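Local coordinates for outer surface protein (Bacillus cereus ATCC 14579, PDB 1X7F) that is of unknown function but probably acts as a 6-phospho-N-acetylmuramidase, a glycosidase of cell-wall sugar recycling, at residues Val274-Glu279 with Val283-Thr288; Val294-Ile299 with Met303-Glu308; Gln326-Val331 with Leu371-Gly376; Glu344-Leu349 with Glu356-Val361. All blocks are in the same frame, centred on the assembly; numbering follows the deposited sequence. Where two conformers were deposited one is given.

Contact 1: Val274-Glu279 with Val283-Thr288; sequences VHFVDE and VEKRAT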
# COMPACT_ATOMS: atom_id res chain seq x y z
N VAL A 274 -11.92 -13.20 -2.96
CA VAL A 274 -12.40 -14.58 -2.89
C VAL A 274 -13.04 -14.97 -4.24
O VAL A 274 -13.72 -14.16 -4.89
CB VAL A 274 -13.41 -14.80 -1.70
CG1 VAL A 274 -14.69 -13.95 -1.88
CG2 VAL A 274 -13.79 -16.28 -1.52
N HIS A 275 -12.78 -16.21 -4.66
CA HIS A 275 -13.46 -16.83 -5.78
C HIS A 275 -14.28 -18.00 -5.24
O HIS A 275 -13.73 -18.91 -4.62
CB HIS A 275 -12.47 -17.34 -6.83
CG HIS A 275 -11.57 -16.28 -7.39
ND1 HIS A 275 -11.91 -15.53 -8.49
CD2 HIS A 275 -10.33 -15.87 -7.02
CE1 HIS A 275 -10.93 -14.68 -8.76
NE2 HIS A 275 -9.96 -14.87 -7.89
N PHE A 276 -15.58 -17.98 -5.48
CA PHE A 276 -16.46 -19.05 -5.04
C PHE A 276 -16.41 -20.30 -5.90
O PHE A 276 -16.23 -20.22 -7.11
CB PHE A 276 -17.90 -18.53 -4.94
CG PHE A 276 -18.08 -17.54 -3.85
CD1 PHE A 276 -18.31 -16.19 -4.15
CD2 PHE A 276 -17.98 -17.93 -2.52
CE1 PHE A 276 -18.46 -15.25 -3.13
CE2 PHE A 276 -18.12 -17.01 -1.50
CZ PHE A 276 -18.37 -15.67 -1.80
N VAL A 277 -16.58 -21.47 -5.27
CA VAL A 277 -16.81 -22.70 -6.02
C VAL A 277 -18.24 -22.70 -6.57
O VAL A 277 -19.12 -22.03 -6.01
CB VAL A 277 -16.55 -24.00 -5.18
CG1 VAL A 277 -15.15 -24.00 -4.61
CG2 VAL A 277 -17.62 -24.19 -4.07
N ASP A 278 -18.48 -23.45 -7.65
CA ASP A 278 -19.81 -23.56 -8.26
C ASP A 278 -20.91 -23.99 -7.28
O ASP A 278 -22.07 -23.57 -7.41
CB ASP A 278 -19.78 -24.55 -9.43
CG ASP A 278 -18.97 -24.04 -10.62
OD1 ASP A 278 -18.70 -22.82 -10.71
OD2 ASP A 278 -18.56 -24.81 -11.54
N GLU A 279 -20.53 -24.80 -6.31
CA GLU A 279 -21.47 -25.39 -5.37
C GLU A 279 -21.87 -24.48 -4.20
O GLU A 279 -22.77 -24.83 -3.43
CB GLU A 279 -20.90 -26.72 -4.83
CG GLU A 279 -20.62 -27.77 -5.92
CD GLU A 279 -19.42 -27.43 -6.81
OE1 GLU A 279 -18.40 -26.91 -6.29
OE2 GLU A 279 -19.50 -27.69 -8.03
N VAL A 283 -26.49 -18.68 1.11
CA VAL A 283 -26.23 -18.39 2.52
C VAL A 283 -24.72 -18.44 2.81
O VAL A 283 -24.22 -17.65 3.60
CB VAL A 283 -27.06 -19.32 3.46
CG1 VAL A 283 -26.61 -20.76 3.34
CG2 VAL A 283 -26.93 -18.86 4.91
N GLU A 284 -24.01 -19.35 2.15
CA GLU A 284 -22.55 -19.44 2.28
C GLU A 284 -21.88 -18.18 1.74
O GLU A 284 -20.95 -17.67 2.35
CB GLU A 284 -22.00 -20.70 1.59
CG GLU A 284 -22.25 -21.98 2.36
CD GLU A 284 -22.07 -23.25 1.54
OE1 GLU A 284 -21.76 -23.17 0.33
OE2 GLU A 284 -22.23 -24.34 2.13
N LYS A 285 -22.37 -17.68 0.60
CA LYS A 285 -21.86 -16.44 0.01
C LYS A 285 -22.17 -15.21 0.87
O LYS A 285 -21.35 -14.33 0.97
CB LYS A 285 -22.43 -16.24 -1.39
CG LYS A 285 -21.96 -17.27 -2.42
CD LYS A 285 -22.36 -16.78 -3.81
CE LYS A 285 -22.13 -17.83 -4.87
NZ LYS A 285 -22.28 -17.24 -6.23
N ARG A 286 -23.35 -15.17 1.50
CA ARG A 286 -23.72 -14.07 2.40
C ARG A 286 -22.84 -14.07 3.65
O ARG A 286 -22.34 -13.01 4.06
CB ARG A 286 -25.21 -14.14 2.79
CG ARG A 286 -25.72 -12.90 3.54
CD ARG A 286 -27.18 -12.98 4.06
NE ARG A 286 -27.96 -13.90 3.25
CZ ARG A 286 -28.60 -14.97 3.71
NH1 ARG A 286 -28.63 -15.25 5.01
NH2 ARG A 286 -29.26 -15.73 2.85
N ALA A 287 -22.64 -15.25 4.25
CA ALA A 287 -21.73 -15.41 5.39
C ALA A 287 -20.33 -14.90 5.04
O ALA A 287 -19.66 -14.31 5.86
CB ALA A 287 -21.66 -16.88 5.82
N THR A 288 -19.90 -15.15 3.82
CA THR A 288 -18.58 -14.75 3.36
C THR A 288 -18.47 -13.24 3.12
O THR A 288 -17.54 -12.60 3.61
CB THR A 288 -18.23 -15.53 2.07
OG1 THR A 288 -18.21 -16.94 2.37
CG2 THR A 288 -16.80 -15.19 1.59
O HOH W 1 -20.63 -20.03 -7.07

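Contact 2: Val294-Ile299 with Met303-Glu308; sequences VRRGDI and MVRSTE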
# COMPACT_ATOMS: atom_id res chain seq x y z
N VAL A 294 -13.71 -11.26 12.02
CA VAL A 294 -12.69 -10.99 13.02
C VAL A 294 -12.03 -12.34 13.29
O VAL A 294 -12.74 -13.32 13.52
CB VAL A 294 -13.26 -10.40 14.34
CG1 VAL A 294 -12.15 -10.24 15.40
CG2 VAL A 294 -13.94 -9.07 14.09
N ARG A 295 -10.70 -12.40 13.20
CA ARG A 295 -9.97 -13.58 13.66
C ARG A 295 -10.03 -13.60 15.18
O ARG A 295 -9.52 -12.68 15.83
CB ARG A 295 -8.51 -13.55 13.20
CG ARG A 295 -7.78 -14.87 13.45
CD ARG A 295 -6.34 -14.94 12.92
NE ARG A 295 -5.79 -16.30 13.05
CZ ARG A 295 -4.52 -16.62 12.83
NH1 ARG A 295 -4.13 -17.88 12.98
NH2 ARG A 295 -3.64 -15.70 12.46
N ARG A 296 -10.66 -14.63 15.75
CA ARG A 296 -10.69 -14.74 17.21
C ARG A 296 -9.27 -14.78 17.77
O ARG A 296 -8.41 -15.54 17.28
CB ARG A 296 -11.53 -15.93 17.70
CG ARG A 296 -12.06 -15.70 19.13
CD ARG A 296 -13.02 -16.77 19.64
NE ARG A 296 -12.34 -18.04 19.95
CZ ARG A 296 -12.94 -19.21 20.10
NH1 ARG A 296 -14.26 -19.32 19.94
NH2 ARG A 296 -12.23 -20.29 20.40
N GLY A 297 -9.04 -13.96 18.78
CA GLY A 297 -7.73 -13.73 19.36
C GLY A 297 -6.92 -14.91 19.86
O GLY A 297 -5.68 -14.84 19.84
N ASP A 298 -7.57 -15.97 20.32
CA ASP A 298 -6.86 -17.21 20.66
C ASP A 298 -6.68 -18.06 19.40
O ASP A 298 -7.48 -18.95 19.08
CB ASP A 298 -7.55 -17.97 21.80
CG ASP A 298 -8.99 -18.38 21.47
OD1 ASP A 298 -9.59 -17.82 20.54
OD2 ASP A 298 -9.59 -19.27 22.10
N ILE A 299 -5.60 -17.76 18.69
CA ILE A 299 -5.39 -18.26 17.34
C ILE A 299 -4.99 -19.74 17.26
O ILE A 299 -4.54 -20.34 18.23
CB ILE A 299 -4.32 -17.39 16.63
CG1 ILE A 299 -2.96 -17.53 17.31
CG2 ILE A 299 -4.80 -15.90 16.54
CD1 ILE A 299 -1.79 -16.87 16.55
N MET A 303 -5.74 -22.27 10.69
CA MET A 303 -6.82 -21.54 10.02
C MET A 303 -7.20 -20.26 10.76
O MET A 303 -6.95 -20.11 11.97
CB MET A 303 -8.05 -22.44 9.77
CG MET A 303 -9.07 -22.53 10.91
SD MET A 303 -8.77 -23.84 12.08
CE MET A 303 -9.32 -25.30 11.26
N VAL A 304 -7.77 -19.33 10.01
CA VAL A 304 -8.39 -18.14 10.57
C VAL A 304 -9.82 -18.54 10.88
O VAL A 304 -10.54 -18.97 9.99
CB VAL A 304 -8.38 -16.99 9.54
CG1 VAL A 304 -9.24 -15.80 10.01
CG2 VAL A 304 -6.95 -16.55 9.24
N ARG A 305 -10.22 -18.42 12.15
CA ARG A 305 -11.57 -18.75 12.59
C ARG A 305 -12.40 -17.49 12.79
O ARG A 305 -12.09 -16.66 13.66
CB ARG A 305 -11.55 -19.51 13.91
CG ARG A 305 -10.70 -20.78 13.94
CD ARG A 305 -10.73 -21.50 15.29
NE ARG A 305 -12.06 -22.00 15.64
CZ ARG A 305 -12.47 -22.26 16.88
NH1 ARG A 305 -11.64 -22.07 17.90
NH2 ARG A 305 -13.71 -22.70 17.10
N SER A 306 -13.46 -17.37 12.00
CA SER A 306 -14.40 -16.26 12.14
C SER A 306 -15.60 -16.78 12.95
O SER A 306 -16.59 -17.26 12.39
CB SER A 306 -14.80 -15.75 10.75
OG SER A 306 -15.66 -14.63 10.84
N THR A 307 -15.49 -16.68 14.27
CA THR A 307 -16.41 -17.39 15.18
C THR A 307 -17.72 -16.68 15.47
O THR A 307 -18.71 -17.34 15.76
CB THR A 307 -15.71 -17.75 16.52
OG1 THR A 307 -15.08 -16.57 17.06
CG2 THR A 307 -14.56 -18.76 16.28
N GLU A 308 -17.72 -15.36 15.39
CA GLU A 308 -18.96 -14.58 15.53
C GLU A 308 -19.98 -14.82 14.41
O GLU A 308 -21.16 -14.62 14.60
CB GLU A 308 -18.64 -13.08 15.65
CG GLU A 308 -17.83 -12.70 16.87
CD GLU A 308 -18.61 -12.85 18.17
OE1 GLU A 308 -19.47 -11.98 18.46
OE2 GLU A 308 -18.36 -13.84 18.90
O HOH W 2 -16.23 -13.37 12.98
O HOH W 3 -14.34 -14.33 15.38
O HOH W 4 -7.15 -18.45 14.16
O HOH W 5 -13.53 -23.08 20.47

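Contact 3: Gln326-Val331 with Leu371-Gly376; sequences QERGQV and LLDYVG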
# COMPACT_ATOMS: atom_id res chain seq x y z
N GLN A 326 -8.08 -29.97 2.80
CA GLN A 326 -8.07 -28.56 3.20
C GLN A 326 -6.70 -27.99 2.91
O GLN A 326 -5.70 -28.57 3.31
CB GLN A 326 -8.43 -28.39 4.67
CG GLN A 326 -9.76 -29.01 5.04
CD GLN A 326 -10.03 -28.89 6.52
OE1 GLN A 326 -10.23 -27.78 7.03
NE2 GLN A 326 -10.05 -30.02 7.21
N GLU A 327 -6.67 -26.88 2.17
CA GLU A 327 -5.43 -26.30 1.69
C GLU A 327 -5.45 -24.80 1.91
O GLU A 327 -6.51 -24.19 1.89
CB GLU A 327 -5.21 -26.63 0.21
CG GLU A 327 -5.21 -28.13 -0.07
CD GLU A 327 -4.75 -28.45 -1.48
OE1 GLU A 327 -5.60 -28.82 -2.31
OE2 GLU A 327 -3.52 -28.34 -1.75
N ARG A 328 -4.27 -24.21 2.14
CA ARG A 328 -4.09 -22.76 2.34
C ARG A 328 -4.89 -21.93 1.32
O ARG A 328 -4.75 -22.12 0.11
CB ARG A 328 -2.59 -22.39 2.27
CG ARG A 328 -2.28 -20.92 2.63
CD ARG A 328 -0.74 -20.60 2.75
NE ARG A 328 -0.51 -19.18 3.04
CZ ARG A 328 -0.50 -18.63 4.27
NH1 ARG A 328 -0.31 -17.32 4.41
NH2 ARG A 328 -0.70 -19.37 5.35
N GLY A 329 -5.72 -21.02 1.83
CA GLY A 329 -6.46 -20.07 1.01
C GLY A 329 -7.92 -20.44 0.82
O GLY A 329 -8.70 -19.64 0.29
N GLN A 330 -8.29 -21.66 1.22
CA GLN A 330 -9.67 -22.10 1.07
C GLN A 330 -10.54 -21.40 2.09
O GLN A 330 -10.15 -21.26 3.25
CB GLN A 330 -9.81 -23.62 1.22
CG GLN A 330 -9.39 -24.39 -0.01
CD GLN A 330 -9.33 -25.90 0.24
OE1 GLN A 330 -8.94 -26.66 -0.64
NE2 GLN A 330 -9.70 -26.32 1.44
N VAL A 331 -11.70 -20.94 1.63
CA VAL A 331 -12.74 -20.49 2.54
C VAL A 331 -13.67 -21.69 2.75
O VAL A 331 -14.18 -22.25 1.78
CB VAL A 331 -13.51 -19.27 1.98
CG1 VAL A 331 -14.59 -18.83 2.95
CG2 VAL A 331 -12.53 -18.13 1.69
N LEU A 371 -1.18 -12.38 2.05
CA LEU A 371 -1.91 -11.38 2.82
C LEU A 371 -2.57 -11.95 4.08
O LEU A 371 -2.78 -11.22 5.04
CB LEU A 371 -2.92 -10.65 1.95
CG LEU A 371 -2.39 -9.59 0.98
CD1 LEU A 371 -3.54 -8.98 0.19
CD2 LEU A 371 -1.56 -8.48 1.68
N LEU A 372 -2.85 -13.25 4.07
CA LEU A 372 -3.34 -13.98 5.25
C LEU A 372 -2.48 -13.83 6.52
O LEU A 372 -3.01 -13.92 7.64
CB LEU A 372 -3.51 -15.47 4.91
CG LEU A 372 -4.53 -15.75 3.81
CD1 LEU A 372 -4.51 -17.24 3.40
CD2 LEU A 372 -5.92 -15.29 4.27
N ASP A 373 -1.18 -13.59 6.35
CA ASP A 373 -0.27 -13.39 7.46
C ASP A 373 -0.54 -12.08 8.22
O ASP A 373 -0.08 -11.91 9.34
CB ASP A 373 1.18 -13.39 6.95
CG ASP A 373 1.61 -14.75 6.37
OD1 ASP A 373 0.90 -15.77 6.53
OD2 ASP A 373 2.67 -14.87 5.72
N TYR A 374 -1.26 -11.15 7.59
CA TYR A 374 -1.64 -9.90 8.24
C TYR A 374 -2.97 -9.98 9.01
O TYR A 374 -3.35 -9.03 9.70
CB TYR A 374 -1.61 -8.73 7.23
CG TYR A 374 -0.22 -8.59 6.66
CD1 TYR A 374 0.14 -9.27 5.50
CD2 TYR A 374 0.76 -7.87 7.34
CE1 TYR A 374 1.43 -9.20 5.00
CE2 TYR A 374 2.06 -7.79 6.85
CZ TYR A 374 2.38 -8.47 5.68
OH TYR A 374 3.64 -8.41 5.17
N VAL A 375 -3.66 -11.12 8.90
CA VAL A 375 -4.81 -11.39 9.76
C VAL A 375 -4.30 -12.01 11.06
O VAL A 375 -4.21 -13.22 11.19
CB VAL A 375 -5.88 -12.32 9.09
CG1 VAL A 375 -7.12 -12.40 9.98
CG2 VAL A 375 -6.27 -11.82 7.71
N GLY A 376 -3.95 -11.16 12.01
CA GLY A 376 -3.51 -11.64 13.31
C GLY A 376 -4.65 -11.77 14.31
O GLY A 376 -5.84 -11.69 13.95
O HOH W 6 -0.30 -18.18 7.88

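Contact 4: Glu344-Leu349 with Glu356-Val361; sequences ELQIIL and ERKNIV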
# COMPACT_ATOMS: atom_id res chain seq x y z
N GLU A 344 -19.51 -21.97 11.26
CA GLU A 344 -18.21 -21.35 11.53
C GLU A 344 -17.48 -21.26 10.20
O GLU A 344 -17.23 -22.29 9.56
CB GLU A 344 -17.36 -22.10 12.59
CG GLU A 344 -15.97 -21.49 12.81
CD GLU A 344 -15.18 -22.13 13.96
OE1 GLU A 344 -15.63 -22.11 15.12
OE2 GLU A 344 -14.07 -22.64 13.72
N LEU A 345 -17.15 -20.04 9.81
CA LEU A 345 -16.39 -19.77 8.60
C LEU A 345 -14.90 -19.76 8.94
O LEU A 345 -14.49 -19.18 9.95
CB LEU A 345 -16.81 -18.43 7.99
CG LEU A 345 -16.12 -18.00 6.69
CD1 LEU A 345 -17.11 -17.30 5.78
CD2 LEU A 345 -14.86 -17.12 6.91
N GLN A 346 -14.10 -20.40 8.09
CA GLN A 346 -12.66 -20.46 8.27
C GLN A 346 -11.96 -20.16 6.96
O GLN A 346 -12.52 -20.35 5.89
CB GLN A 346 -12.23 -21.85 8.76
CG GLN A 346 -12.89 -22.32 10.05
CD GLN A 346 -12.66 -23.79 10.33
OE1 GLN A 346 -12.11 -24.51 9.48
NE2 GLN A 346 -13.09 -24.25 11.50
N ILE A 347 -10.73 -19.66 7.07
CA ILE A 347 -9.85 -19.57 5.94
C ILE A 347 -8.65 -20.43 6.32
O ILE A 347 -8.08 -20.25 7.39
CB ILE A 347 -9.44 -18.10 5.61
CG1 ILE A 347 -10.69 -17.22 5.38
CG2 ILE A 347 -8.51 -18.08 4.37
CD1 ILE A 347 -10.38 -15.80 4.91
N ILE A 348 -8.31 -21.39 5.47
CA ILE A 348 -7.27 -22.36 5.79
C ILE A 348 -5.89 -21.72 5.63
O ILE A 348 -5.66 -21.00 4.65
CB ILE A 348 -7.43 -23.64 4.90
CG1 ILE A 348 -8.86 -24.23 4.99
CG2 ILE A 348 -6.39 -24.70 5.26
CD1 ILE A 348 -9.44 -24.37 6.43
N LEU A 349 -5.01 -21.97 6.60
CA LEU A 349 -3.64 -21.46 6.57
C LEU A 349 -2.62 -22.56 6.28
O LEU A 349 -1.59 -22.28 5.68
CB LEU A 349 -3.29 -20.77 7.90
CG LEU A 349 -4.13 -19.55 8.26
CD1 LEU A 349 -3.80 -19.08 9.69
CD2 LEU A 349 -3.94 -18.41 7.26
N GLU A 356 -15.28 -34.11 6.62
CA GLU A 356 -16.61 -34.09 6.01
C GLU A 356 -17.57 -33.14 6.73
O GLU A 356 -18.66 -32.87 6.25
CB GLU A 356 -17.23 -35.50 5.92
CG GLU A 356 -16.45 -36.53 5.08
CD GLU A 356 -16.40 -36.23 3.59
OE1 GLU A 356 -17.36 -35.67 3.02
OE2 GLU A 356 -15.37 -36.58 2.96
N ARG A 357 -17.14 -32.63 7.89
CA ARG A 357 -17.94 -31.66 8.66
C ARG A 357 -17.79 -30.20 8.19
O ARG A 357 -18.40 -29.27 8.75
CB ARG A 357 -17.60 -31.79 10.15
CG ARG A 357 -17.87 -33.22 10.70
CD ARG A 357 -17.27 -33.49 12.08
NE ARG A 357 -15.87 -33.07 12.14
CZ ARG A 357 -15.14 -33.07 13.24
NH1 ARG A 357 -15.66 -33.47 14.40
NH2 ARG A 357 -13.87 -32.64 13.19
N LYS A 358 -16.98 -30.01 7.15
CA LYS A 358 -16.78 -28.71 6.52
C LYS A 358 -17.17 -28.75 5.05
O LYS A 358 -16.90 -29.73 4.36
CB LYS A 358 -15.33 -28.28 6.65
CG LYS A 358 -14.81 -28.23 8.07
CD LYS A 358 -13.45 -27.56 8.12
CE LYS A 358 -12.75 -27.82 9.43
NZ LYS A 358 -11.44 -27.11 9.46
N ASN A 359 -17.81 -27.68 4.57
CA ASN A 359 -18.02 -27.47 3.13
C ASN A 359 -16.99 -26.48 2.59
O ASN A 359 -16.70 -25.48 3.24
CB ASN A 359 -19.43 -26.92 2.86
CG ASN A 359 -20.55 -27.94 3.10
OD1 ASN A 359 -21.72 -27.57 3.12
ND2 ASN A 359 -20.20 -29.22 3.29
N ILE A 360 -16.41 -26.74 1.42
CA ILE A 360 -15.55 -25.70 0.81
C ILE A 360 -16.43 -24.68 0.08
O ILE A 360 -17.31 -25.05 -0.69
CB ILE A 360 -14.43 -26.25 -0.15
CG1 ILE A 360 -13.66 -25.06 -0.76
CG2 ILE A 360 -15.03 -27.17 -1.25
CD1 ILE A 360 -12.46 -25.42 -1.61
N VAL A 361 -16.17 -23.40 0.31
CA VAL A 361 -17.02 -22.32 -0.19
C VAL A 361 -16.35 -21.57 -1.34
O VAL A 361 -16.99 -21.23 -2.33
CB VAL A 361 -17.44 -21.36 0.97
CG1 VAL A 361 -18.06 -20.08 0.47
CG2 VAL A 361 -18.43 -22.07 1.90

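Contact 1: Val274-Glu279 with Val283-Thr288
Val-274 meets the helix first: its CG1 lies 4.2 Å from CG2 of Thr-288. This is a strand-turn-helix unit in the C-terminal domain, where strand 270-276 runs out into a short turn and helix 282-289 comes back over the sheet. Short segments of the two run antiparallel at 174°, with their axes 11.0 Å apart. Next but one along the strand, Phe-276 carries most of the packing. With its CG anti to the carbonyl carbon (chi1 -68°), the ring reaches toward the helix, and Lys-285 lies across one face. Lys-285 CG sits 3.8 Å from the ring centroid, almost straight above it, a clean CH-pi contact; the rest of the lysine chain is extended and runs on over the ring. At the far end of the ring CZ is 3.8 Å from Thr-288 CG2, and CB of the same threonine lies at the ring edge, in its plane. Thr-288 is itself tied down, because its OG1 gives a 2.8 Å hydrogen bond to Glu-284 O one helical turn earlier. That oxygen also accepts from Thr-288 N, which arrives from the opposite face of the carbonyl plane. Strand 358-364 backs the cluster, Val-361 touching both Phe-276 and Thr-288. Past the strand end, a water donates to Val-277 O at 2.7 Å and accepts a weak 3.3 Å bond from Lys-285 NZ.

Contact 2: Val294-Ile299 with Met303-Glu308
Arg-296 N points its hydrogen at Arg-305 O, giving a nearly straight 3.2 Å hydrogen bond (172°), the one direct bond between the two segments. On one flank of it Arg-295 crosses Val-304 at about a right angle: its CG lies 3.9 Å from Val-304 CG1, and Val-304 CG2 sits over one guanidinium face while Ile-299 CG2 sits over the opposite one. On the other flank the chain of Arg-296 crosses Thr-307, CD coming within 3.3 Å of OG1. Waters fill in where the backbones part. One joins Val-294 O to Thr-307 N, and another takes the N-H of Arg-295 NE and donates to Met-303 O. Here the loop leaving edge strand 293-294 of the mixed sheet meets the other edge strand, 303-306, through one backbone bond and bridging waters, consistent with a closed, cyclophilin-like barrel. Further out, Arg-296 and Arg-305 lie side by side with guanidinium planes 72° apart, and Arg-296 NH2 is 3.1 Å from Arg-305 NH1. The like charges are probably offset by acids: Arg-296 NE makes a 2.8 Å salt bridge to Asp-298 OD1, on the syn lone pair, and Arg-305 pairs with Glu-344. A shared water accepts from both arginines, weakly from Arg-305. Farther still, Arg-295 NH2 bonds to Val-375 O, and Ser-306 OG to His-293 ND1.

Contact 3: Gln326-Val331 with Leu371-Gly376
Arg-328 stretches away from a beta turn to meet Leu-372 and Asp-373. The turn is type II, from Glu-327 to Gln-330, and places Arg-328 at its second position and Gly-329, with a positive phi, at its third. From CB the arginine runs almost straight: CG is anti to the backbone N (chi1 -173°) and the chain stays extended to NE, which carries the guanidinium out toward the short 3-10 segment 371-374. There Leu-372 comes from the opposite direction. Its CD1 lies over one guanidinium face, 4.2 Å above the plane and offset toward the rim, and is also 4.2 Å from Gly-329 CA. At the tip, Arg-328 NH1 packs 3.7 Å from Leu-372 CB. The same Arg-328 NH1 makes a 2.9 Å salt bridge to Asp-373 OD1. This bond is bent (140°) and meets the oxygen from above the carboxylate plane. NH1 also gives a weak bond to Leu-369 O. NH2 turns to Leu-349 O and to a water. That water accepts from Arg-328 NH2 at 2.8 Å, and it donates in turn to the aspartate oxygen. The 3-10 segment lies where the C-terminal domain faces the parallel-barrel domain, as Tyr-374 OH bonds to His-237 and Tyr-183 there. Leu-372 in turn packs on Leu-272 and Ile-347 of the sheet. The guanidinium thus has apolar carbon over one face, with a carboxylate oxygen and a water near its edge; the bent, out-of-plane bond and the water link suggest an ion pair held more by charge than by directed hydrogen bonding.

Contact 4: Glu344-Leu349 with Glu356-Val361
Strands 345-348 and 358-364 run parallel but are not neighbours: strand 330-334 lies between them, antiparallel to both, and puts Gln-346 CA 9.4 Å from Lys-358 CA. The contact is therefore a bridge over a middle strand of the mixed sheet in the C-terminal domain, made by two long side chains on one face of it. Gln-346 and Lys-358 both carry CG anti to the carbonyl carbon (chi1 -57° in each) and continue extended; the chains cross at about a right angle and bring NZ to OE1. Gln-346 also touches Val-332 of the middle strand. Lys-358 NZ donates to Gln-346 OE1 at 2.7 Å, lying in the carbonyl plane on a lone pair, and Lys-358 CE follows close behind, 3.4 Å from the same oxygen. Gln-346 was modelled in two conformers, and both bonds of its amide described here belong to one of them. A second amide oxygen, OE1 of Gln-326, also accepts from NZ; the buried ammonium is thus shared between two amide oxygens, and the charge would tend to polarise both. Met-303 packs against the lysine from strand 303-306. The other half of the Gln-346 amide looks to Glu-344 on its own strand, whose OE1 is held by Arg-305. In this conformer the pair of bonds is consistent with the oxygen facing the lysine: Gln-346 NE2 gives a 2.9 Å bond, at 165°, to Glu-344 OE2, which it meets on the anti side, 27° out of the carboxylate plane.

In the fold
After the N-terminal eight-stranded parallel barrel, the chain enters the mixed-sheet domain, which holds all four contacts. Contact 1 closes first, folding helix 282-289 back over strand 270-276. Contact 2 follows in series, joining the loop after edge strand 293-294 to the opposite edge strand, 303-306. Contact 3 closes a much longer loop, from 326 to 376, and contact 4 falls wholly within it. Neighbouring contacts share the sheet: Val-361 of contact 4 bonds to the backbones of contacts 1 and 3, Arg-295 of contact 2 reaches Val-375 of contact 3, and Arg-305 of contact 2 pairs with Glu-344 of contact 4. Contact 3 lies nearest the first domain.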